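Local coordinates for protein 11R-lipoxygenase (Gersemia fruticosa, PDB 3VF1) that probably catalyses, as a calcium-dependent lipoxygenase with a non-heme iron, the addition of molecular oxygen to polyunsaturated fatty acids, at residues 83-88 / 148-153; 228-233 / 249-254. One frame throughout, in Å; residues are numbered along the deposited sequence.

Contact 1: 83-88 / 148-153; sequences IAMITL and KTIAEQ
A classic beta bulge in strand 83-90 turns A84 and M85 toward the first turn of helix 148-164, where T149, I150 and Q153 receive them. The bulge is defined by both residues facing T45 of the adjacent strand 40-46, and the backbones of both are hydrogen-bonded to it. It brings two consecutive side chains to bear on the helix, and the CA-to-CA approach is closest between A84 and I150, at 7.6 Å. The short axes are 9.3 Å apart and inclined at 40°, a spacing bridged by side chains without any hydrogen bond across the segments.

M85 does most of the bridging. With its CG between the backbone N and the carbonyl carbon (chi1 67°) and a bend at chi3 (68°), M85 CE ends at the first helical turn. M85 CE meets I150 CD1 at 3.5 Å, the two side chains running past one another in opposite senses. M85 CE also lies 3.8 Å from T149 O and 3.9 Å from T149 OG1, so it rests against backbone as well as side chain. Q153 takes the sulfur, M85 SD lying 3.8 Å from Q153 CG.

In the PLAT domain, a beta sandwich, this strand belongs to the sheet that also contains strands 40-46 and 130-134, and the helix covers the outer side of that sheet: I83 and I86 face strand 100-109 of the other sheet instead. Were M85 cut back to an alanine, a gap would probably open between I150 CD1 and the Q153 methylenes, leaving the helix turn without its main apolar support from this strand. At the bulge itself, A84 CB reaches I150 CD1 at 4.0 Å. Beyond the two segments, Q153 also touches V132 and Y134, while T149 touches T45.

Contact 2: 228-233 / 249-254; sequences CLEDFR and EYWRDD
The E230 chain folds at chi2 (-52°), whereas R252 runs extended from CG to NE, and between them these shapes bring one carboxylate oxygen and one guanidinium nitrogen within reach of each other.

One weak hydrogen bond, part of a salt bridge, joins the charges: R252 NH2 donates to E230 OE2 over 3.3 Å. It is nearly straight, with an N-H...O angle of 172°, and OE2 lies at the edge of the guanidinium, near its plane. The two planes are nevertheless turned 61° apart, and E230 OE1 stays 4.8 Å from R252 NH2, which argues against a paired, two-pronged bridge: of the two carboxylate oxygens only OE2 takes part.

The apolar part is built on L229 CD1. L229 CD1 approaches the benzo edge of the indole, 3.8 Å from W251 CZ2 and close to the ring plane, and the two side chains cross at about a right angle. L229 CD1 also comes within 3.7 Å of R252 NH2, oblique to the guanidinium. R252 in turn lies over the indole: R252 CG is 3.4 Å above the W251 ring plane, offset toward the rim. It packs over that face while L229 and E230 approach from segment 228-233.

L229 and E230 lie on a 3-10 segment, while W251 and R252 occupy the middle of a type I turn from Y250 to D253. D253 N-caps helix 254-263 through V255 N, and D254 forms a salt bridge with K376 of the long helix 369-410. On the opposing segment, L229 packs on I612 and M613 of helix 609-615.

How the contacts relate
From the N terminus, the chain first builds the PLAT sandwich. Contact 1 closes a loop whose 59 intervening residues include strands 100-109, 116-124 and 130-134, bringing helix 148-164 back against the sheet that holds strand 83-90. Contact 2 opens only after that loop has closed, so the two are in series, neither nested nor crossed. Its own loop is short, 15 residues with little regular structure, and lies within the lipoxygenase domain, joining a 3-10 segment to the turn before helix 254-263. The contact centres are 63 Å apart, on opposite sides of the chain's centre, with about 51 Å between nearest atoms: contact 1 ties a helix to the sandwich, contact 2 two lipoxygenase-domain pieces.

Contact 1: 83-88 / 148-153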
loop_
_atom_site.group_PDB
_atom_site.type_symbol
_atom_site.label_atom_id
_atom_site.label_comp_id
_atom_site.label_asym_id
_atom_site.label_seq_id
_atom_site.Cartn_x
_atom_site.Cartn_y
_atom_site.Cartn_z
ATOM N N ILE A 83 25.532 -21.421 -19.768
ATOM C CA ILE A 83 25.714 -20.086 -19.218
ATOM C C ILE A 83 24.888 -19.935 -17.947
ATOM O O ILE A 83 23.661 -20.041 -17.974
ATOM C CB ILE A 83 25.300 -18.990 -20.218
ATOM C CG1 ILE A 83 25.854 -19.295 -21.613
ATOM C CG2 ILE A 83 25.794 -17.632 -19.737
ATOM C CD1 ILE A 83 25.370 -18.345 -22.683
ATOM N N ALA A 84 25.568 -19.691 -16.832
ATOM C CA ALA A 84 24.902 -19.557 -15.543
ATOM C C ALA A 84 24.558 -18.100 -15.256
ATOM O O ALA A 84 23.568 -17.811 -14.585
ATOM C CB ALA A 84 25.782 -20.119 -14.441
ATOM N N MET A 85 25.379 -17.188 -15.766
ATOM C CA MET A 85 25.173 -15.765 -15.536
ATOM C C MET A 85 25.925 -14.929 -16.564
ATOM O O MET A 85 26.790 -15.432 -17.279
ATOM C CB MET A 85 25.639 -15.390 -14.130
ATOM C CG MET A 85 27.138 -15.507 -13.924
ATOM S SD MET A 85 27.629 -15.256 -12.208
ATOM C CE MET A 85 26.931 -16.716 -11.444
ATOM N N ILE A 86 25.583 -13.646 -16.631
ATOM C CA ILE A 86 26.254 -12.711 -17.522
ATOM C C ILE A 86 26.650 -11.473 -16.734
ATOM O O ILE A 86 26.055 -11.173 -15.701
ATOM C CB ILE A 86 25.341 -12.282 -18.687
ATOM C CG1 ILE A 86 24.202 -11.396 -18.176
ATOM C CG2 ILE A 86 24.795 -13.507 -19.409
ATOM C CD1 ILE A 86 23.247 -10.927 -19.257
ATOM N N THR A 87 27.654 -10.757 -17.222
ATOM C CA THR A 87 28.085 -9.520 -16.586
ATOM C C THR A 87 28.033 -8.378 -17.593
ATOM O O THR A 87 28.491 -8.514 -18.725
ATOM C CB THR A 87 29.511 -9.640 -16.022
ATOM O OG1 THR A 87 29.599 -10.799 -15.182
ATOM C CG2 THR A 87 29.873 -8.402 -15.216
ATOM N N LEU A 88 27.469 -7.252 -17.170
ATOM C CA LEU A 88 27.290 -6.105 -18.048
ATOM C C LEU A 88 28.034 -4.895 -17.499
ATOM O O LEU A 88 27.994 -4.625 -16.299
ATOM C CB LEU A 88 25.803 -5.789 -18.201
ATOM C CG LEU A 88 24.987 -6.870 -18.913
ATOM C CD1 LEU A 88 23.499 -6.671 -18.674
ATOM C CD2 LEU A 88 25.294 -6.873 -20.404
ATOM N N LYS A 148 29.817 -23.536 -7.271
ATOM C CA LYS A 148 30.812 -22.595 -6.760
ATOM C C LYS A 148 30.672 -21.196 -7.353
ATOM O O LYS A 148 30.661 -20.206 -6.621
ATOM C CB LYS A 148 32.223 -23.130 -7.011
ATOM C CG LYS A 148 33.320 -22.308 -6.349
ATOM C CD LYS A 148 34.632 -23.073 -6.277
ATOM C CE LYS A 148 35.666 -22.325 -5.446
ATOM N NZ LYS A 148 36.888 -23.141 -5.196
ATOM N N THR A 149 30.575 -21.112 -8.676
ATOM C CA THR A 149 30.481 -19.819 -9.348
ATOM C C THR A 149 29.254 -19.037 -8.882
ATOM O O THR A 149 29.325 -17.825 -8.669
ATOM C CB THR A 149 30.453 -19.972 -10.887
ATOM O OG1 THR A 149 30.343 -18.679 -11.494
ATOM C CG2 THR A 149 29.285 -20.839 -11.335
ATOM N N ILE A 150 28.133 -19.735 -8.718
ATOM C CA ILE A 150 26.910 -19.118 -8.215
ATOM C C ILE A 150 27.099 -18.702 -6.760
ATOM O O ILE A 150 26.821 -17.564 -6.385
ATOM C CB ILE A 150 25.717 -20.091 -8.280
ATOM C CG1 ILE A 150 25.446 -20.523 -9.722
ATOM C CG2 ILE A 150 24.473 -19.450 -7.679
ATOM C CD1 ILE A 150 24.885 -19.430 -10.598
ATOM N N ALA A 151 27.579 -19.640 -5.950
ATOM C CA ALA A 151 27.715 -19.438 -4.513
ATOM C C ALA A 151 28.629 -18.263 -4.173
ATOM O O ALA A 151 28.408 -17.563 -3.184
ATOM C CB ALA A 151 28.231 -20.711 -3.858
ATOM N N GLU A 152 29.656 -18.048 -4.988
ATOM C CA GLU A 152 30.599 -16.962 -4.742
ATOM C C GLU A 152 30.028 -15.624 -5.198
ATOM O O GLU A 152 30.319 -14.584 -4.606
ATOM C CB GLU A 152 31.929 -17.232 -5.449
ATOM C CG GLU A 152 32.747 -18.348 -4.816
ATOM C CD GLU A 152 34.111 -18.512 -5.458
ATOM O OE1 GLU A 152 34.381 -17.832 -6.472
ATOM O OE2 GLU A 152 34.914 -19.322 -4.946
ATOM N N GLN A 153 29.213 -15.655 -6.246
ATOM C CA GLN A 153 28.628 -14.438 -6.790
ATOM C C GLN A 153 27.545 -13.877 -5.871
ATOM O O GLN A 153 27.568 -12.696 -5.523
ATOM C CB GLN A 153 28.045 -14.705 -8.180
ATOM C CG GLN A 153 27.446 -13.472 -8.840
ATOM C CD GLN A 153 28.420 -12.312 -8.897
ATOM O OE1 GLN A 153 28.118 -11.211 -8.438
ATOM N NE2 GLN A 153 29.597 -12.552 -9.464
#

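Contact 2: 228-233 / 249-254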
loop_
_atom_site.group_PDB
_atom_site.type_symbol
_atom_site.label_atom_id
_atom_site.label_comp_id
_atom_site.label_asym_id
_atom_site.label_seq_id
_atom_site.Cartn_x
_atom_site.Cartn_y
_atom_site.Cartn_z
ATOM N N CYS A 228 -23.528 26.411 1.490
ATOM C CA CYS A 228 -24.322 25.271 1.931
ATOM C C CYS A 228 -23.632 23.949 1.600
ATOM O O CYS A 228 -22.652 23.915 0.855
ATOM C CB CYS A 228 -25.716 25.314 1.303
ATOM S SG CYS A 228 -25.737 25.109 -0.487
ATOM N N LEU A 229 -24.163 22.866 2.157
ATOM C CA LEU A 229 -23.560 21.545 2.035
ATOM C C LEU A 229 -23.485 21.070 0.588
ATOM O O LEU A 229 -22.570 20.333 0.216
ATOM C CB LEU A 229 -24.355 20.538 2.868
ATOM C CG LEU A 229 -24.311 20.778 4.380
ATOM C CD1 LEU A 229 -25.435 20.038 5.088
ATOM C CD2 LEU A 229 -22.963 20.357 4.940
ATOM N N GLU A 230 -24.446 21.490 -0.227
ATOM C CA GLU A 230 -24.526 21.030 -1.608
ATOM C C GLU A 230 -23.456 21.664 -2.493
ATOM O O GLU A 230 -23.183 21.171 -3.587
ATOM C CB GLU A 230 -25.912 21.317 -2.185
ATOM C CG GLU A 230 -27.046 20.677 -1.404
ATOM C CD GLU A 230 -26.838 19.190 -1.193
ATOM O OE1 GLU A 230 -27.290 18.396 -2.044
ATOM O OE2 GLU A 230 -26.219 18.813 -0.174
ATOM N N ASP A 231 -22.851 22.750 -2.022
ATOM C CA ASP A 231 -21.852 23.464 -2.812
ATOM C C ASP A 231 -20.519 22.721 -2.887
ATOM O O ASP A 231 -19.668 23.052 -3.714
ATOM C CB ASP A 231 -21.633 24.872 -2.258
ATOM C CG ASP A 231 -22.755 25.827 -2.627
ATOM O OD1 ASP A 231 -23.495 25.539 -3.591
ATOM O OD2 ASP A 231 -22.893 26.870 -1.956
ATOM N N PHE A 232 -20.332 21.726 -2.028
ATOM C CA PHE A 232 -19.126 20.908 -2.081
ATOM C C PHE A 232 -19.029 20.158 -3.408
ATOM O O PHE A 232 -17.945 19.741 -3.815
ATOM C CB PHE A 232 -19.083 19.922 -0.912
ATOM C CG PHE A 232 -18.576 20.524 0.369
ATOM C CD1 PHE A 232 -17.232 20.819 0.525
ATOM C CD2 PHE A 232 -19.440 20.787 1.419
ATOM C CE1 PHE A 232 -16.759 21.373 1.700
ATOM C CE2 PHE A 232 -18.972 21.339 2.598
ATOM C CZ PHE A 232 -17.630 21.633 2.738
ATOM N N ARG A 233 -20.163 19.995 -4.083
ATOM C CA ARG A 233 -20.197 19.334 -5.385
ATOM C C ARG A 233 -19.460 20.146 -6.450
ATOM O O ARG A 233 -19.177 19.641 -7.537
ATOM C CB ARG A 233 -21.645 19.096 -5.821
ATOM C CG ARG A 233 -22.407 18.125 -4.932
ATOM C CD ARG A 233 -23.910 18.346 -5.016
ATOM N NE ARG A 233 -24.525 17.669 -6.156
ATOM C CZ ARG A 233 -25.244 16.547 -6.083
ATOM N NH1 ARG A 233 -25.459 15.945 -4.919
ATOM N NH2 ARG A 233 -25.757 16.020 -7.184
ATOM N N GLU A 249 -24.989 11.822 -3.104
ATOM C CA GLU A 249 -26.413 11.543 -3.235
ATOM C C GLU A 249 -26.987 10.790 -2.034
ATOM O O GLU A 249 -28.206 10.701 -1.886
ATOM C CB GLU A 249 -26.654 10.723 -4.504
ATOM C CG GLU A 249 -25.988 11.297 -5.746
ATOM C CD GLU A 249 -25.862 10.279 -6.867
ATOM O OE1 GLU A 249 -25.604 9.091 -6.569
ATOM O OE2 GLU A 249 -26.022 10.665 -8.047
ATOM N N TYR A 250 -26.119 10.248 -1.182
ATOM C CA TYR A 250 -26.567 9.368 -0.102
ATOM C C TYR A 250 -26.044 9.738 1.290
ATOM O O TYR A 250 -26.528 9.206 2.289
ATOM C CB TYR A 250 -26.137 7.928 -0.399
ATOM C CG TYR A 250 -26.855 7.271 -1.559
ATOM C CD1 TYR A 250 -28.077 6.640 -1.374
ATOM C CD2 TYR A 250 -26.298 7.262 -2.830
ATOM C CE1 TYR A 250 -28.732 6.028 -2.425
ATOM C CE2 TYR A 250 -26.947 6.654 -3.890
ATOM C CZ TYR A 250 -28.164 6.039 -3.681
ATOM O OH TYR A 250 -28.814 5.428 -4.730
ATOM N N TRP A 251 -25.068 10.638 1.362
ATOM C CA TRP A 251 -24.303 10.839 2.595
ATOM C C TRP A 251 -25.160 11.110 3.839
ATOM O O TRP A 251 -24.747 10.792 4.955
ATOM C CB TRP A 251 -23.282 11.966 2.417
ATOM C CG TRP A 251 -23.875 13.336 2.452
ATOM C CD1 TRP A 251 -24.493 13.993 1.425
ATOM C CD2 TRP A 251 -23.903 14.227 3.571
ATOM N NE1 TRP A 251 -24.903 15.237 1.839
ATOM C CE2 TRP A 251 -24.552 15.404 3.154
ATOM C CE3 TRP A 251 -23.440 14.142 4.888
ATOM C CZ2 TRP A 251 -24.754 16.488 4.005
ATOM C CZ3 TRP A 251 -23.640 15.219 5.732
ATOM C CH2 TRP A 251 -24.290 16.377 5.288
ATOM N N ARG A 252 -26.341 11.692 3.658
ATOM C CA ARG A 252 -27.202 12.026 4.792
ATOM C C ARG A 252 -27.907 10.798 5.366
ATOM O O ARG A 252 -28.352 10.810 6.511
ATOM C CB ARG A 252 -28.253 13.061 4.382
ATOM C CG ARG A 252 -27.690 14.403 3.932
ATOM C CD ARG A 252 -28.747 15.202 3.183
ATOM N NE ARG A 252 -28.240 16.471 2.660
ATOM C CZ ARG A 252 -28.388 17.657 3.248
ATOM N NH1 ARG A 252 -29.034 17.772 4.403
ATOM N NH2 ARG A 252 -27.887 18.740 2.673
ATOM N N ASP A 253 -28.006 9.739 4.567
ATOM C CA ASP A 253 -28.752 8.546 4.955
ATOM C C ASP A 253 -28.007 7.732 6.014
ATOM O O ASP A 253 -26.844 7.374 5.830
ATOM C CB ASP A 253 -29.017 7.679 3.722
ATOM C CG ASP A 253 -30.081 6.624 3.962
ATOM O OD1 ASP A 253 -30.308 6.252 5.134
ATOM O OD2 ASP A 253 -30.691 6.164 2.974
ATOM N N ASP A 254 -28.685 7.439 7.121
ATOM C CA ASP A 254 -28.093 6.649 8.199
ATOM C C ASP A 254 -27.612 5.283 7.716
ATOM O O ASP A 254 -26.629 4.749 8.231
ATOM C CB ASP A 254 -29.093 6.462 9.345
ATOM C CG ASP A 254 -29.158 7.664 10.271
ATOM O OD1 ASP A 254 -28.313 8.576 10.136
ATOM O OD2 ASP A 254 -30.049 7.692 11.147
#